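Local coordinates for CBS domain protein (Sulfolobus tokodaii, PDB 2EF7), which is of uncharacterised function but, as a tandem pair of CBS domains, probably senses adenosyl ligands or energy state, as many relatives do, at residues G36-G48 with P102-I114. Sequence-based numbering, arbitrary orientation.
Sequences GSVIVVDGNKPVG and PVVDDKGNLKGII
A single backbone bond, from L110 N to N44 O (2.8 Å, 165° at the hydrogen), ties together two β-hairpins that otherwise meet mainly through apolar side chains, with a polar rim at the turns. It illustrates how a CBS pair is built: each domain offers the hairpin of its sheet, and the two sheets pack face to face, strands 37-42 and 110-114 running 141° apart and 9.8 Å apart at closest approach. L110 is the wedge between them. With its CG anti to the backbone N (chi1 -177°), it splits its methyls, CD1 lying 3.8 Å from P46 CG while CD2 touches both I39 CG2 and V41 CG1. Farther along, I39 and I113 reach toward each other tip to tip, their CD1 atoms 3.6 Å apart. An alanine in place of I39 would probably open a gap between the sheets, costing I113 CD1 its partner across the contact and L110 CD2 part of its packing. The P46 ring extends this core, its CB facing P102 CB and its CD and CG resting on V104 CG1. At the more exposed turn end, D105 OD2 braces the type I turn 105-108, accepting from K107 N in an Asx turn and from N109 N on the opposite face of its carboxylate. Beside it the K45 chain runs over the G108 carbonyl until CE comes within 3.3 Å of K107 O; the bend at its last torsion then sets NZ 3.5 Å from K107 O.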
loop_
_atom_site.group_PDB
_atom_site.type_symbol
_atom_site.label_atom_id
_atom_site.label_comp_id
_atom_site.label_asym_id
_atom_site.label_seq_id
_atom_site.Cartn_x
_atom_site.Cartn_y
_atom_site.Cartn_z
ATOM N N GLY A 36 4.934 5.767 -18.437
ATOM C CA GLY A 36 6.203 5.056 -18.395
ATOM C C GLY A 36 6.332 3.784 -19.218
ATOM O O GLY A 36 7.366 3.102 -19.156
ATOM N N SER A 37 5.293 3.453 -19.982
ATOM C CA SER A 37 5.309 2.257 -20.817
ATOM C C SER A 37 4.084 2.203 -21.730
ATOM O O SER A 37 3.082 2.867 -21.490
ATOM C CB SER A 37 5.328 0.995 -19.940
ATOM O OG SER A 37 4.138 0.907 -19.172
ATOM N N VAL A 38 4.176 1.408 -22.784
ATOM C CA VAL A 38 3.062 1.248 -23.697
ATOM C C VAL A 38 2.986 -0.213 -24.096
ATOM O O VAL A 38 3.978 -0.934 -24.059
ATOM C CB VAL A 38 3.220 2.103 -24.986
ATOM C CG1 VAL A 38 3.181 3.585 -24.644
ATOM C CG2 VAL A 38 4.525 1.751 -25.693
ATOM N N ILE A 39 1.797 -0.648 -24.464
ATOM C CA ILE A 39 1.606 -2.015 -24.913
ATOM C C ILE A 39 1.883 -2.021 -26.405
ATOM O O ILE A 39 1.465 -1.111 -27.114
ATOM C CB ILE A 39 0.154 -2.461 -24.700
ATOM C CG1 ILE A 39 -0.192 -2.378 -23.218
ATOM C CG2 ILE A 39 -0.050 -3.875 -25.258
ATOM C CD1 ILE A 39 0.695 -3.257 -22.338
ATOM N N VAL A 40 2.606 -3.025 -26.887
ATOM C CA VAL A 40 2.851 -3.113 -28.317
ATOM C C VAL A 40 1.796 -4.087 -28.855
ATOM O O VAL A 40 1.620 -5.180 -28.301
ATOM C CB VAL A 40 4.244 -3.664 -28.635
ATOM C CG1 VAL A 40 4.443 -3.684 -30.140
ATOM C CG2 VAL A 40 5.332 -2.807 -27.935
ATOM N N VAL A 41 1.072 -3.682 -29.897
ATOM C CA VAL A 41 0.054 -4.547 -30.472
ATOM C C VAL A 41 0.324 -4.882 -31.922
ATOM O O VAL A 41 1.028 -4.162 -32.637
ATOM C CB VAL A 41 -1.378 -3.943 -30.395
ATOM C CG1 VAL A 41 -1.780 -3.724 -28.946
ATOM C CG2 VAL A 41 -1.456 -2.651 -31.180
ATOM N N ASP A 42 -0.244 -6.011 -32.327
ATOM C CA ASP A 42 -0.151 -6.527 -33.678
ATOM C C ASP A 42 -1.627 -6.633 -34.025
ATOM O O ASP A 42 -2.296 -7.555 -33.575
ATOM C CB ASP A 42 0.489 -7.917 -33.659
ATOM C CG ASP A 42 0.700 -8.490 -35.052
ATOM O OD1 ASP A 42 -0.136 -8.241 -35.943
ATOM O OD2 ASP A 42 1.703 -9.208 -35.252
ATOM N N GLY A 43 -2.141 -5.673 -34.788
ATOM C CA GLY A 43 -3.550 -5.691 -35.140
ATOM C C GLY A 43 -4.456 -5.760 -33.915
ATOM O O GLY A 43 -5.331 -6.628 -33.831
ATOM N N ASN A 44 -4.241 -4.850 -32.968
ATOM C CA ASN A 44 -5.019 -4.776 -31.725
ATOM C C ASN A 44 -4.681 -5.839 -30.678
ATOM O O ASN A 44 -5.159 -5.776 -29.542
ATOM C CB ASN A 44 -6.517 -4.839 -32.016
ATOM C CG ASN A 44 -6.970 -3.757 -32.967
ATOM O OD1 ASN A 44 -6.640 -2.583 -32.791
ATOM N ND2 ASN A 44 -7.741 -4.144 -33.981
ATOM N N LYS A 45 -3.862 -6.815 -31.041
ATOM C CA LYS A 45 -3.515 -7.861 -30.089
ATOM C C LYS A 45 -2.148 -7.613 -29.468
ATOM O O LYS A 45 -1.179 -7.378 -30.179
ATOM C CB LYS A 45 -3.560 -9.222 -30.784
ATOM C CG LYS A 45 -4.954 -9.537 -31.346
ATOM C CD LYS A 45 -5.002 -10.890 -32.032
ATOM C CE LYS A 45 -6.436 -11.287 -32.405
ATOM N NZ LYS A 45 -7.109 -10.273 -33.260
ATOM N N PRO A 46 -2.062 -7.664 -28.124
ATOM C CA PRO A 46 -0.828 -7.447 -27.354
ATOM C C PRO A 46 0.278 -8.438 -27.705
ATOM O O PRO A 46 0.062 -9.643 -27.641
ATOM C CB PRO A 46 -1.276 -7.635 -25.901
ATOM C CG PRO A 46 -2.752 -7.404 -25.930
ATOM C CD PRO A 46 -3.174 -8.030 -27.231
ATOM N N VAL A 47 1.459 -7.936 -28.068
ATOM C CA VAL A 47 2.592 -8.810 -28.383
ATOM C C VAL A 47 3.801 -8.459 -27.526
ATOM O O VAL A 47 4.842 -9.111 -27.595
ATOM C CB VAL A 47 3.000 -8.733 -29.862
ATOM C CG1 VAL A 47 1.984 -9.470 -30.717
ATOM C CG2 VAL A 47 3.109 -7.285 -30.295
ATOM N N GLY A 48 3.664 -7.429 -26.705
ATOM C CA GLY A 48 4.773 -7.047 -25.856
ATOM C C GLY A 48 4.544 -5.739 -25.131
ATOM O O GLY A 48 3.432 -5.206 -25.110
ATOM N N PRO A 102 -1.783 -7.734 -19.681
ATOM C CA PRO A 102 -2.626 -7.048 -20.660
ATOM C C PRO A 102 -3.967 -7.790 -20.611
ATOM O O PRO A 102 -3.993 -9.007 -20.394
ATOM C CB PRO A 102 -1.902 -7.308 -21.975
ATOM C CG PRO A 102 -0.483 -7.395 -21.563
ATOM C CD PRO A 102 -0.538 -8.212 -20.304
ATOM N N VAL A 103 -5.071 -7.080 -20.796
ATOM C CA VAL A 103 -6.377 -7.732 -20.773
ATOM C C VAL A 103 -6.970 -7.623 -22.175
ATOM O O VAL A 103 -6.926 -6.555 -22.790
ATOM C CB VAL A 103 -7.341 -7.054 -19.758
ATOM C CG1 VAL A 103 -8.671 -7.821 -19.704
ATOM C CG2 VAL A 103 -6.702 -7.009 -18.369
ATOM N N VAL A 104 -7.499 -8.728 -22.690
ATOM C CA VAL A 104 -8.101 -8.731 -24.023
ATOM C C VAL A 104 -9.561 -9.166 -23.981
ATOM O O VAL A 104 -10.028 -9.709 -22.976
ATOM C CB VAL A 104 -7.359 -9.693 -24.981
ATOM C CG1 VAL A 104 -5.928 -9.206 -25.218
ATOM C CG2 VAL A 104 -7.369 -11.107 -24.411
ATOM N N ASP A 105 -10.292 -8.921 -25.063
ATOM C CA ASP A 105 -11.679 -9.355 -25.109
ATOM C C ASP A 105 -11.672 -10.751 -25.715
ATOM O O ASP A 105 -10.604 -11.299 -25.985
ATOM C CB ASP A 105 -12.539 -8.377 -25.927
ATOM C CG ASP A 105 -12.049 -8.196 -27.355
ATOM O OD1 ASP A 105 -12.469 -7.207 -27.987
ATOM O OD2 ASP A 105 -11.267 -9.033 -27.851
ATOM N N ASP A 106 -12.851 -11.331 -25.917
ATOM C CA ASP A 106 -12.978 -12.674 -26.477
ATOM C C ASP A 106 -12.318 -12.849 -27.847
ATOM O O ASP A 106 -11.995 -13.966 -28.253
ATOM C CB ASP A 106 -14.461 -13.058 -26.559
ATOM C CG ASP A 106 -15.287 -12.056 -27.370
ATOM O OD1 ASP A 106 -15.384 -10.874 -26.966
ATOM O OD2 ASP A 106 -15.841 -12.454 -28.417
ATOM N N LYS A 107 -12.120 -11.753 -28.568
ATOM C CA LYS A 107 -11.494 -11.842 -29.883
ATOM C C LYS A 107 -9.978 -11.621 -29.818
ATOM O O LYS A 107 -9.290 -11.662 -30.843
ATOM C CB LYS A 107 -12.144 -10.838 -30.840
ATOM C CG LYS A 107 -13.588 -11.183 -31.221
ATOM C CD LYS A 107 -13.652 -12.485 -32.014
ATOM C CE LYS A 107 -15.077 -12.841 -32.442
ATOM N NZ LYS A 107 -15.939 -13.291 -31.311
ATOM N N GLY A 108 -9.469 -11.381 -28.609
ATOM C CA GLY A 108 -8.039 -11.182 -28.425
ATOM C C GLY A 108 -7.533 -9.750 -28.472
ATOM O O GLY A 108 -6.332 -9.522 -28.325
ATOM N N ASN A 109 -8.441 -8.792 -28.659
ATOM C CA ASN A 109 -8.087 -7.381 -28.740
ATOM C C ASN A 109 -7.857 -6.727 -27.388
ATOM O O ASN A 109 -8.581 -6.988 -26.425
ATOM C CB ASN A 109 -9.172 -6.613 -29.496
ATOM C CG ASN A 109 -9.330 -7.095 -30.926
ATOM O OD1 ASN A 109 -8.360 -7.159 -31.685
ATOM N ND2 ASN A 109 -10.554 -7.437 -31.301
ATOM N N LEU A 110 -6.852 -5.857 -27.335
ATOM C CA LEU A 110 -6.485 -5.147 -26.113
ATOM C C LEU A 110 -7.637 -4.299 -25.566
ATOM O O LEU A 110 -8.266 -3.542 -26.310
ATOM C CB LEU A 110 -5.266 -4.260 -26.386
ATOM C CG LEU A 110 -4.643 -3.473 -25.231
ATOM C CD1 LEU A 110 -4.151 -4.422 -24.127
ATOM C CD2 LEU A 110 -3.482 -2.655 -25.785
ATOM N N LYS A 111 -7.913 -4.441 -24.268
ATOM C CA LYS A 111 -8.987 -3.690 -23.606
ATOM C C LYS A 111 -8.499 -2.944 -22.369
ATOM O O LYS A 111 -9.099 -1.952 -21.963
ATOM C CB LYS A 111 -10.133 -4.630 -23.199
ATOM C CG LYS A 111 -10.969 -5.163 -24.360
ATOM C CD LYS A 111 -11.819 -4.055 -24.960
ATOM C CE LYS A 111 -12.426 -4.472 -26.282
ATOM N NZ LYS A 111 -13.239 -3.373 -26.874
ATOM N N GLY A 112 -7.425 -3.431 -21.757
ATOM C CA GLY A 112 -6.898 -2.783 -20.571
ATOM C C GLY A 112 -5.699 -3.501 -19.975
ATOM O O GLY A 112 -5.119 -4.393 -20.603
ATOM N N ILE A 113 -5.342 -3.105 -18.755
ATOM C CA ILE A 113 -4.221 -3.671 -18.011
ATOM C C ILE A 113 -4.677 -3.891 -16.572
ATOM O O ILE A 113 -5.281 -2.997 -15.982
ATOM C CB ILE A 113 -3.011 -2.693 -17.976
ATOM C CG1 ILE A 113 -2.428 -2.530 -19.373
ATOM C CG2 ILE A 113 -1.947 -3.200 -17.008
ATOM C CD1 ILE A 113 -1.941 -3.820 -19.974
ATOM N N ILE A 114 -4.394 -5.074 -16.024
ATOM C CA ILE A 114 -4.760 -5.414 -14.646
ATOM C C ILE A 114 -3.473 -5.706 -13.877
ATOM O O ILE A 114 -2.592 -6.397 -14.379
ATOM C CB ILE A 114 -5.698 -6.671 -14.580
ATOM C CG1 ILE A 114 -6.142 -6.928 -13.139
ATOM C CG2 ILE A 114 -4.990 -7.912 -15.094
ATOM C CD1 ILE A 114 -7.507 -6.398 -12.821
#